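Local coordinates for protein endoglucanase (Fervidobacterium pennivorans DSM 9078, PDB 6KDD) that probably hydrolyses beta-glucosidic bonds in glucans as a TIM-barrel glycosyl hydrolase of family 5, at residues 119-122 with 123-126; 150-153 with 154-158; 227-231 with 232-236; 278-281 with 282-286. All coordinates share one frame; numbering follows the deposited sequence.

Contact 1: residues 119-122 with 123-126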
loop_
_atom_site.group_PDB
_atom_site.type_symbol
_atom_site.label_atom_id
_atom_site.label_comp_id
_atom_site.label_asym_id
_atom_site.label_seq_id
_atom_site.Cartn_x
_atom_site.Cartn_y
_atom_site.Cartn_z
ATOM N N LEU A 119 16.378 -6.834 -4.987
ATOM C CA LEU A 119 14.938 -6.712 -5.215
ATOM C C LEU A 119 14.517 -7.652 -6.350
ATOM O O LEU A 119 13.467 -8.269 -6.276
ATOM C CB LEU A 119 14.497 -5.272 -5.525
ATOM C CG LEU A 119 12.970 -5.045 -5.627
ATOM C CD1 LEU A 119 12.274 -5.336 -4.294
ATOM C CD2 LEU A 119 12.605 -3.661 -6.149
ATOM N N VAL A 120 15.321 -7.731 -7.422
ATOM C CA VAL A 120 14.968 -8.553 -8.566
ATOM C C VAL A 120 14.837 -10.013 -8.118
ATOM O O VAL A 120 13.865 -10.674 -8.486
ATOM C CB VAL A 120 15.937 -8.371 -9.766
ATOM C CG1 VAL A 120 15.786 -9.512 -10.776
ATOM C CG2 VAL A 120 15.670 -7.059 -10.495
ATOM N N GLU A 121 15.786 -10.467 -7.286
ATOM C CA GLU A 121 15.866 -11.857 -6.864
ATOM C C GLU A 121 14.805 -12.187 -5.817
ATOM O O GLU A 121 14.292 -13.312 -5.774
ATOM C CB GLU A 121 17.258 -12.185 -6.320
ATOM C CG GLU A 121 18.312 -12.347 -7.425
ATOM C CD GLU A 121 17.908 -13.216 -8.611
ATOM O OE1 GLU A 121 17.415 -14.350 -8.393
ATOM O OE2 GLU A 121 18.035 -12.752 -9.753
ATOM N N ILE A 122 14.501 -11.206 -4.951
ATOM C CA ILE A 122 13.418 -11.383 -3.995
ATOM C C ILE A 122 12.159 -11.690 -4.776
ATOM O O ILE A 122 11.477 -12.684 -4.499
ATOM C CB ILE A 122 13.284 -10.154 -3.049
ATOM C CG1 ILE A 122 14.418 -10.175 -2.026
ATOM C CG2 ILE A 122 11.929 -10.177 -2.330
ATOM C CD1 ILE A 122 14.582 -8.893 -1.182
ATOM N N TRP A 123 11.859 -10.850 -5.757
ATOM C CA TRP A 123 10.667 -11.013 -6.551
ATOM C C TRP A 123 10.702 -12.300 -7.377
ATOM O O TRP A 123 9.645 -12.853 -7.656
ATOM C CB TRP A 123 10.351 -9.759 -7.360
ATOM C CG TRP A 123 9.523 -8.861 -6.489
ATOM C CD1 TRP A 123 9.863 -7.663 -5.914
ATOM C CD2 TRP A 123 8.218 -9.202 -5.999
ATOM N NE1 TRP A 123 8.811 -7.196 -5.161
ATOM C CE2 TRP A 123 7.784 -8.111 -5.212
ATOM C CE3 TRP A 123 7.355 -10.291 -6.220
ATOM C CZ2 TRP A 123 6.554 -8.146 -4.553
ATOM C CZ3 TRP A 123 6.115 -10.291 -5.623
ATOM C CH2 TRP A 123 5.737 -9.241 -4.776
ATOM N N ARG A 124 11.904 -12.769 -7.761
ATOM C CA ARG A 124 11.962 -13.991 -8.560
ATOM C C ARG A 124 11.401 -15.127 -7.701
ATOM O O ARG A 124 10.576 -15.920 -8.169
ATOM C CB ARG A 124 13.398 -14.306 -9.018
ATOM C CG ARG A 124 13.512 -15.594 -9.839
ATOM C CD ARG A 124 14.956 -16.092 -9.990
ATOM N NE ARG A 124 15.852 -15.026 -10.462
ATOM C CZ ARG A 124 15.905 -14.548 -11.710
ATOM N NH1 ARG A 124 15.136 -15.037 -12.666
ATOM N NH2 ARG A 124 16.741 -13.568 -12.015
ATOM N N GLN A 125 11.812 -15.142 -6.433
ATOM C CA GLN A 125 11.444 -16.179 -5.493
ATOM C C GLN A 125 9.964 -16.101 -5.134
ATOM O O GLN A 125 9.291 -17.133 -5.028
ATOM C CB GLN A 125 12.296 -16.070 -4.245
ATOM C CG GLN A 125 13.728 -16.525 -4.499
ATOM C CD GLN A 125 14.506 -16.164 -3.270
ATOM O OE1 GLN A 125 14.525 -16.900 -2.299
ATOM N NE2 GLN A 125 15.113 -14.983 -3.285
ATOM N N ILE A 126 9.468 -14.881 -4.898
ATOM C CA ILE A 126 8.099 -14.759 -4.412
ATOM C C ILE A 126 7.210 -15.184 -5.564
ATOM O O ILE A 126 6.214 -15.890 -5.379
ATOM C CB ILE A 126 7.777 -13.310 -3.980
ATOM C CG1 ILE A 126 8.650 -12.856 -2.817
ATOM C CG2 ILE A 126 6.285 -13.150 -3.659
ATOM C CD1 ILE A 126 8.656 -11.326 -2.630
#

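Contact 2: residues 150-153 with 154-158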
loop_
_atom_site.group_PDB
_atom_site.type_symbol
_atom_site.label_atom_id
_atom_site.label_comp_id
_atom_site.label_asym_id
_atom_site.label_seq_id
_atom_site.Cartn_x
_atom_site.Cartn_y
_atom_site.Cartn_z
ATOM N N THR A 150 15.468 7.336 -7.065
ATOM C CA THR A 150 14.819 8.444 -7.740
ATOM C C THR A 150 13.858 7.950 -8.808
ATOM O O THR A 150 13.869 6.772 -9.174
ATOM C CB THR A 150 15.864 9.371 -8.374
ATOM O OG1 THR A 150 16.486 8.628 -9.426
ATOM C CG2 THR A 150 16.882 9.832 -7.363
ATOM N N ALA A 151 13.032 8.869 -9.310
ATOM C CA ALA A 151 12.062 8.556 -10.348
ATOM C C ALA A 151 12.767 7.897 -11.532
ATOM O O ALA A 151 12.257 6.933 -12.117
ATOM C CB ALA A 151 11.345 9.807 -10.787
ATOM N N GLU A 152 13.941 8.458 -11.866
ATOM C CA GLU A 152 14.781 8.002 -12.962
ATOM C C GLU A 152 15.207 6.557 -12.705
ATOM O O GLU A 152 14.931 5.706 -13.543
ATOM C CB GLU A 152 15.983 8.937 -13.156
ATOM C CG GLU A 152 16.537 8.904 -14.579
ATOM C CD GLU A 152 18.034 9.148 -14.723
ATOM O OE1 GLU A 152 18.767 8.165 -14.967
ATOM O OE2 GLU A 152 18.468 10.318 -14.608
ATOM N N LYS A 153 15.824 6.301 -11.539
ATOM C CA LYS A 153 16.311 4.988 -11.152
ATOM C C LYS A 153 15.172 3.972 -10.984
ATOM O O LYS A 153 15.371 2.793 -11.272
ATOM C CB LYS A 153 17.159 5.078 -9.885
ATOM C CG LYS A 153 18.448 5.867 -10.034
ATOM C CD LYS A 153 19.612 5.261 -9.257
ATOM C CE LYS A 153 20.941 5.961 -9.496
ATOM N NZ LYS A 153 21.572 5.577 -10.785
ATOM N N TRP A 154 13.978 4.436 -10.586
ATOM C CA TRP A 154 12.812 3.573 -10.406
ATOM C C TRP A 154 12.238 3.146 -11.762
ATOM O O TRP A 154 11.861 1.984 -11.938
ATOM C CB TRP A 154 11.764 4.240 -9.485
ATOM C CG TRP A 154 10.453 3.525 -9.347
ATOM C CD1 TRP A 154 9.222 4.002 -9.680
ATOM C CD2 TRP A 154 10.237 2.191 -8.830
ATOM N NE1 TRP A 154 8.258 3.043 -9.441
ATOM C CE2 TRP A 154 8.853 1.945 -8.877
ATOM C CE3 TRP A 154 11.079 1.191 -8.328
ATOM C CZ2 TRP A 154 8.289 0.731 -8.457
ATOM C CZ3 TRP A 154 10.525 0.002 -7.885
ATOM C CH2 TRP A 154 9.150 -0.220 -7.959
ATOM N N ASN A 155 12.191 4.088 -12.720
ATOM C CA ASN A 155 11.769 3.828 -14.084
ATOM C C ASN A 155 12.653 2.764 -14.727
ATOM O O ASN A 155 12.176 2.036 -15.606
ATOM C CB ASN A 155 11.680 5.111 -14.923
ATOM C CG ASN A 155 10.495 5.976 -14.537
ATOM O OD1 ASN A 155 9.391 5.472 -14.318
ATOM N ND2 ASN A 155 10.710 7.282 -14.464
ATOM N N GLU A 156 13.899 2.652 -14.240
ATOM C CA GLU A 156 14.859 1.701 -14.778
ATOM C C GLU A 156 14.706 0.341 -14.097
ATOM O O GLU A 156 14.719 -0.683 -14.782
ATOM C CB GLU A 156 16.302 2.154 -14.540
ATOM C CG GLU A 156 16.798 3.231 -15.491
ATOM C CD GLU A 156 18.078 3.897 -14.986
ATOM O OE1 GLU A 156 18.879 3.207 -14.308
ATOM O OE2 GLU A 156 18.266 5.114 -15.238
ATOM N N LEU A 157 14.596 0.349 -12.758
ATOM C CA LEU A 157 14.548 -0.863 -11.942
ATOM C C LEU A 157 13.224 -1.631 -12.086
ATOM O O LEU A 157 13.230 -2.845 -12.300
ATOM C CB LEU A 157 14.841 -0.491 -10.487
ATOM C CG LEU A 157 14.731 -1.624 -9.470
ATOM C CD1 LEU A 157 15.562 -2.830 -9.878
ATOM C CD2 LEU A 157 15.149 -1.143 -8.099
ATOM N N TYR A 158 12.086 -0.928 -12.005
ATOM C CA TYR A 158 10.800 -1.609 -11.928
ATOM C C TYR A 158 10.540 -2.519 -13.133
ATOM O O TYR A 158 10.109 -3.659 -12.941
ATOM C CB TYR A 158 9.668 -0.652 -11.544
ATOM C CG TYR A 158 8.794 -0.159 -12.657
ATOM C CD1 TYR A 158 7.953 -1.012 -13.358
ATOM C CD2 TYR A 158 8.829 1.169 -13.031
ATOM C CE1 TYR A 158 7.152 -0.547 -14.382
ATOM C CE2 TYR A 158 8.028 1.655 -14.052
ATOM C CZ TYR A 158 7.189 0.795 -14.738
ATOM O OH TYR A 158 6.383 1.296 -15.730
#

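Contact 3: residues 227-231 with 232-236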
loop_
_atom_site.group_PDB
_atom_site.type_symbol
_atom_site.label_atom_id
_atom_site.label_comp_id
_atom_site.label_asym_id
_atom_site.label_seq_id
_atom_site.Cartn_x
_atom_site.Cartn_y
_atom_site.Cartn_z
ATOM N N LYS A 227 -5.926 21.148 12.719
ATOM C CA LYS A 227 -7.305 20.782 12.434
ATOM C C LYS A 227 -7.507 20.608 10.940
ATOM O O LYS A 227 -6.810 21.205 10.118
ATOM C CB LYS A 227 -8.324 21.792 12.978
ATOM C CG LYS A 227 -8.367 21.915 14.491
ATOM C CD LYS A 227 -9.202 20.862 15.132
ATOM C CE LYS A 227 -9.288 21.033 16.632
ATOM N NZ LYS A 227 -7.964 20.851 17.275
ATOM N N TRP A 228 -8.495 19.771 10.613
ATOM C CA TRP A 228 -8.954 19.680 9.241
ATOM C C TRP A 228 -10.473 19.714 9.316
ATOM O O TRP A 228 -11.081 18.783 9.847
ATOM C CB TRP A 228 -8.462 18.396 8.529
ATOM C CG TRP A 228 -8.611 18.473 7.041
ATOM C CD1 TRP A 228 -7.664 18.919 6.163
ATOM C CD2 TRP A 228 -9.746 18.060 6.243
ATOM N NE1 TRP A 228 -8.150 18.877 4.884
ATOM C CE2 TRP A 228 -9.409 18.318 4.903
ATOM C CE3 TRP A 228 -11.012 17.528 6.532
ATOM C CZ2 TRP A 228 -10.283 18.059 3.854
ATOM C CZ3 TRP A 228 -11.880 17.267 5.497
ATOM C CH2 TRP A 228 -11.523 17.553 4.182
ATOM N N ASN A 229 -11.053 20.787 8.770
ATOM C CA ASN A 229 -12.417 21.206 9.065
ATOM C C ASN A 229 -13.420 20.702 8.030
ATOM O O ASN A 229 -14.616 20.734 8.304
ATOM C CB ASN A 229 -12.553 22.737 9.092
ATOM C CG ASN A 229 -11.777 23.358 10.234
ATOM O OD1 ASN A 229 -11.580 22.729 11.260
ATOM N ND2 ASN A 229 -11.332 24.588 10.069
ATOM N N GLY A 230 -12.958 20.323 6.838
ATOM C CA GLY A 230 -13.893 19.883 5.815
ATOM C C GLY A 230 -14.640 21.075 5.225
ATOM O O GLY A 230 -15.785 20.967 4.785
ATOM N N GLU A 231 -13.942 22.210 5.180
ATOM C CA GLU A 231 -14.401 23.366 4.438
ATOM C C GLU A 231 -14.259 23.071 2.961
ATOM O O GLU A 231 -13.577 22.124 2.567
ATOM C CB GLU A 231 -13.520 24.565 4.771
ATOM C CG GLU A 231 -13.682 24.977 6.211
ATOM C CD GLU A 231 -12.569 25.885 6.688
ATOM O OE1 GLU A 231 -12.387 25.957 7.910
ATOM O OE2 GLU A 231 -11.835 26.434 5.825
ATOM N N GLU A 232 -14.882 23.941 2.165
ATOM C CA GLU A 232 -14.974 23.776 0.732
ATOM C C GLU A 232 -13.606 23.855 0.053
ATOM O O GLU A 232 -13.372 23.061 -0.853
ATOM C CB GLU A 232 -15.968 24.791 0.159
ATOM C CG GLU A 232 -16.247 24.560 -1.311
ATOM C CD GLU A 232 -17.463 25.271 -1.880
ATOM O OE1 GLU A 232 -18.272 25.831 -1.081
ATOM O OE2 GLU A 232 -17.602 25.254 -3.131
ATOM N N TRP A 233 -12.739 24.826 0.424
ATOM C CA TRP A 233 -11.450 24.973 -0.245
ATOM C C TRP A 233 -10.543 23.789 0.120
ATOM O O TRP A 233 -9.653 23.441 -0.658
ATOM C CB TRP A 233 -10.721 26.299 0.103
ATOM C CG TRP A 233 -10.158 26.230 1.492
ATOM C CD1 TRP A 233 -10.865 26.378 2.650
ATOM C CD2 TRP A 233 -8.814 25.915 1.891
ATOM N NE1 TRP A 233 -10.056 26.186 3.738
ATOM C CE2 TRP A 233 -8.790 25.902 3.305
ATOM C CE3 TRP A 233 -7.626 25.633 1.209
ATOM C CZ2 TRP A 233 -7.635 25.622 4.044
ATOM C CZ3 TRP A 233 -6.483 25.379 1.941
ATOM C CH2 TRP A 233 -6.488 25.371 3.337
ATOM N N GLU A 234 -10.719 23.241 1.330
ATOM C CA GLU A 234 -9.947 22.073 1.766
ATOM C C GLU A 234 -10.322 20.841 0.940
ATOM O O GLU A 234 -9.443 20.144 0.411
ATOM C CB GLU A 234 -10.258 21.737 3.216
ATOM C CG GLU A 234 -9.631 22.699 4.196
ATOM C CD GLU A 234 -10.011 22.395 5.627
ATOM O OE1 GLU A 234 -11.222 22.280 5.916
ATOM O OE2 GLU A 234 -9.103 22.251 6.452
ATOM N N ILE A 235 -11.637 20.629 0.797
ATOM C CA ILE A 235 -12.182 19.580 -0.053
ATOM C C ILE A 235 -11.714 19.821 -1.475
ATOM O O ILE A 235 -11.285 18.869 -2.125
ATOM C CB ILE A 235 -13.717 19.453 0.069
ATOM C CG1 ILE A 235 -14.192 19.275 1.514
ATOM C CG2 ILE A 235 -14.292 18.402 -0.871
ATOM C CD1 ILE A 235 -14.170 17.871 2.005
ATOM N N ASN A 236 -11.758 21.090 -1.943
ATOM C CA ASN A 236 -11.315 21.415 -3.294
ATOM C C ASN A 236 -9.852 21.042 -3.535
ATOM O O ASN A 236 -9.509 20.606 -4.641
ATOM C CB ASN A 236 -11.597 22.867 -3.717
ATOM C CG ASN A 236 -13.022 23.051 -4.201
ATOM O OD1 ASN A 236 -13.568 22.168 -4.861
ATOM N ND2 ASN A 236 -13.641 24.173 -3.867
HETATM O O HOH W 1 -7.221 19.473 2.127
#

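Contact 4: residues 278-281 with 282-286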
loop_
_atom_site.group_PDB
_atom_site.type_symbol
_atom_site.label_atom_id
_atom_site.label_comp_id
_atom_site.label_asym_id
_atom_site.label_seq_id
_atom_site.Cartn_x
_atom_site.Cartn_y
_atom_site.Cartn_z
ATOM N N SER A 278 -13.660 12.366 3.264
ATOM C CA SER A 278 -13.474 13.183 2.075
ATOM C C SER A 278 -12.510 12.550 1.084
ATOM O O SER A 278 -12.800 12.548 -0.114
ATOM C CB SER A 278 -12.983 14.557 2.437
ATOM O OG SER A 278 -14.006 15.211 3.156
ATOM N N VAL A 279 -11.343 12.088 1.579
ATOM C CA VAL A 279 -10.377 11.411 0.733
ATOM C C VAL A 279 -11.004 10.165 0.096
ATOM O O VAL A 279 -10.842 9.916 -1.111
ATOM C CB VAL A 279 -9.083 11.086 1.504
ATOM C CG1 VAL A 279 -8.238 10.101 0.726
ATOM C CG2 VAL A 279 -8.268 12.369 1.728
ATOM N N ARG A 280 -11.694 9.376 0.919
ATOM C CA ARG A 280 -12.297 8.143 0.433
ATOM C C ARG A 280 -13.352 8.429 -0.644
ATOM O O ARG A 280 -13.364 7.787 -1.695
ATOM C CB ARG A 280 -12.857 7.335 1.606
ATOM C CG ARG A 280 -13.338 5.945 1.200
ATOM C CD ARG A 280 -14.806 6.009 0.811
ATOM N NE ARG A 280 -15.510 6.237 2.045
ATOM C CZ ARG A 280 -16.777 6.603 2.143
ATOM N NH1 ARG A 280 -17.519 6.789 1.063
ATOM N NH2 ARG A 280 -17.307 6.774 3.340
ATOM N N LYS A 281 -14.254 9.383 -0.384
ATOM C CA LYS A 281 -15.253 9.757 -1.386
ATOM C C LYS A 281 -14.595 10.310 -2.646
ATOM O O LYS A 281 -15.093 10.103 -3.744
ATOM C CB LYS A 281 -16.247 10.788 -0.861
ATOM C CG LYS A 281 -17.179 10.268 0.222
ATOM C CD LYS A 281 -17.994 11.381 0.834
ATOM C CE LYS A 281 -19.484 11.154 0.671
ATOM N NZ LYS A 281 -20.014 10.211 1.687
ATOM N N MET A 282 -13.447 10.975 -2.514
ATOM C CA MET A 282 -12.773 11.479 -3.705
ATOM C C MET A 282 -12.201 10.330 -4.526
ATOM O O MET A 282 -12.231 10.369 -5.757
ATOM C CB MET A 282 -11.663 12.485 -3.385
ATOM C CG MET A 282 -11.437 13.517 -4.498
ATOM S SD MET A 282 -12.895 14.614 -4.677
ATOM C CE MET A 282 -12.659 15.749 -3.310
ATOM N N ALA A 283 -11.669 9.298 -3.859
ATOM C CA ALA A 283 -11.141 8.148 -4.591
ATOM C C ALA A 283 -12.300 7.465 -5.330
ATOM O O ALA A 283 -12.187 7.136 -6.508
ATOM C CB ALA A 283 -10.445 7.200 -3.596
ATOM N N GLU A 284 -13.453 7.339 -4.668
ATOM C CA GLU A 284 -14.637 6.745 -5.285
ATOM C C GLU A 284 -15.123 7.571 -6.476
ATOM O O GLU A 284 -15.411 7.011 -7.537
ATOM C CB GLU A 284 -15.729 6.523 -4.239
ATOM C CG GLU A 284 -15.364 5.383 -3.312
ATOM C CD GLU A 284 -16.419 4.859 -2.369
ATOM O OE1 GLU A 284 -17.260 5.661 -1.902
ATOM O OE2 GLU A 284 -16.362 3.631 -2.080
ATOM N N GLU A 285 -15.125 8.903 -6.317
ATOM C CA GLU A 285 -15.550 9.818 -7.364
ATOM C C GLU A 285 -14.714 9.587 -8.609
ATOM O O GLU A 285 -15.286 9.554 -9.690
ATOM C CB GLU A 285 -15.495 11.275 -6.900
ATOM C CG GLU A 285 -15.846 12.306 -7.975
ATOM C CD GLU A 285 -15.899 13.710 -7.397
ATOM O OE1 GLU A 285 -16.722 13.923 -6.495
ATOM O OE2 GLU A 285 -15.087 14.575 -7.803
ATOM N N PHE A 286 -13.390 9.399 -8.466
ATOM C CA PHE A 286 -12.526 9.296 -9.634
ATOM C C PHE A 286 -12.230 7.844 -10.005
ATOM O O PHE A 286 -11.355 7.572 -10.831
ATOM C CB PHE A 286 -11.205 10.062 -9.477
ATOM C CG PHE A 286 -11.320 11.575 -9.451
ATOM C CD1 PHE A 286 -11.387 12.310 -10.631
ATOM C CD2 PHE A 286 -11.380 12.274 -8.252
ATOM C CE1 PHE A 286 -11.496 13.697 -10.617
ATOM C CE2 PHE A 286 -11.469 13.664 -8.235
ATOM C CZ PHE A 286 -11.540 14.372 -9.418
#

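Contact 1: residues 119-122 with 123-126
W123 sits one turn after L119 on helix 112-129, an outer helix of the TIM barrel, and the two side chains lie alongside each other. L119 CG is anti to its own N (chi1 -174°), which brings CD1 to 3.7 Å from W123 CD1, at the pyrrole end of the indole. A wide, flat tryptophan suits this buried place: its ring meets F139 and V161, while NE1 gives its hydrogen to I141 O. R124, on a more exposed flank, grips the carboxylate of E121 side-on in a two-pronged salt bridge. R124 NE reaches E121 OE1 at 2.7 Å, and R124 NH2 meets the syn lone pair of E121 OE2 at 2.7 Å. The two planes are only 23° apart, so both bonds share nearly one plane and fix the rotation of both groups. Q125, its chain extended, lays its amide over the preceding turn: Q125 N at 3.2 Å and Q125 NE2 at 3.1 Å reach E121 O from opposite faces of the carbonyl, NE2 standing 59° out of the plane. Because Q125 NE2 also bonds Y74 O and Q125 OE1 accepts from I76 N, the glutamine ties a loop to the helix. I126 ends the series beside I122, both isoleucines touching W64; its CD1 also covers part of one W123 face and presses tightly on I122 CG2, at 3.5 Å.

Contact 2: residues 150-153 with 154-158
E152 and E156 stand side by side one turn apart on helix 151-168, pointing the same way, with their carboxylate planes turned 43° from each other. Their oxygens E152 OE1 and E156 OE2 are only 3.1 Å apart, and both are acceptors. Two negative charges so close would probably repel, which may favour protonation of one of them, although both glutamates lie at the exposed surface. K153 NZ stays 5.0 Å from E156 OE1 and makes its salt bridge to D113 instead. The turn begins at T150, the N-cap: its hydroxyl OG1 accepts from K153 N at 3.2 Å in an almost straight bond (173°). A threonine suits this place because its short side chain can satisfy an amide that lacks a helical carbonyl. T150 O in turn receives W154 N at 2.7 Å, nearly along the C=O axis. CG of W154 lies opposite the backbone N (chi1 173°), which carries the indole away from the first turn, with Y158 CB over part of one face. N155 keeps its CB 3.4 Å from A151 O and spends its amide on the neighbouring loop, OD1 accepting from K191 N and ND2 donating to S189 O. With an alanine here, both of those loop groups would probably be left without their mates and the tie between loop and helix weakened. The helix is the crossover between strands 137-140 and 174-177: W154 packs on I176 and bonds D177 O through NE1, Y158 also touches I176, and L157 meets L119 of helix 112-129.

Contact 3: residues 227-231 with 232-236
E234 turns its carboxylate back onto the loop 227-231, at the N-terminus of helix 232-252 in this TIM barrel. E231, the N-cap, donates its N-H to E234 OE1 at 2.8 Å, the amide half of a capping box, and E231 O receives I235 N. Two weak bonds run from N229 N to the E234 oxygens. The extended E231 chain is long enough for two neighbours: OE1 takes N229 ND2 at 2.8 Å, and OE2 takes W233 NE1 at 2.8 Å, in the indole plane. W233 CG stands between its backbone N and carbonyl carbon (chi1 74°), which brings NE1 back to E231. Losing the carboxylate of E231 to an alanine would probably leave W233 NE1 and N229 ND2 without these partners and free the indole to turn. G230 fits its positive phi of 74°, which favours glycine. The like charges of E231 OE2 and E234 OE1 lie 4.2 Å apart, probably offset by the N-H donors around them. The E234 carboxylate stacks 21° from the W228 ring plane, OE2 over one face. At the edge W228 CH2 meets I235 CD1 at 3.4 Å. A water joins W228 NE1, 3.0 Å away, to E234 O.

Contact 4: residues 278-281 with 282-286
R280 and E284, one turn apart on helix 269-285, join in a salt bridge on the flank of a beta-alpha-beta crossover of the TIM barrel. The helix links strands 256-261 and 289-292, and its two sides differ sharply. The packed side is made of compact apolar residues: V279 lies against L258 of the barrel, and A283, with only a methyl, fits against it too. M282, also buried, sends its flexible chain away from the first turn towards F242 and R239 of helix 232-252. Regular backbone bonds hold this side, among them A283 N to V279 O at 2.9 Å. The opposing charges bridge the boundary. R280 sets CG opposite its N (chi1 -172°), and later bends swing NH1 back until it meets E284 OE1 at 3.2 Å. The oxygen is approached from above its carboxylate plane, and the two flat groups stand 70° apart, so this is a single oblique bond. R280 NE is held by A316 O, and E284 OE2 by K22. On the solvent side the packing is loose: K281 NZ lies 6.4 Å from E284 OE1 and pairs with E277 instead, while E285 reaches R239. Long charged chains suit such exposed turns, since their tips can reach partners a turn away or on another helix. Where the helix gives way, M282 CG rests in the plane of the F286 ring, 3.7 Å from F286 CE2.

Overall arrangement
From the N terminus the four contacts follow in series, each local to one helix or its start; none closes a long loop, nests or crosses another. Contact 1 lies within helix 112-129, contact 2 opens helix 151-168, contact 3 leads from a loop into helix 232-252, and contact 4 finishes helix 269-285. They form two pairs on the barrel's outer layer. Contacts 1 and 2 touch where L119 CD2 lies 4.1 Å from L157 CD2, joining the helices before and after strand 137-140. Contacts 3 and 4 meet where W228 packs on S278 and I235 O nears M282 CE, joining loop and helix 232-252 to helix 269-285. Contacts 1 and 3 lie across the chain's centre, about 43 Å apart between centres.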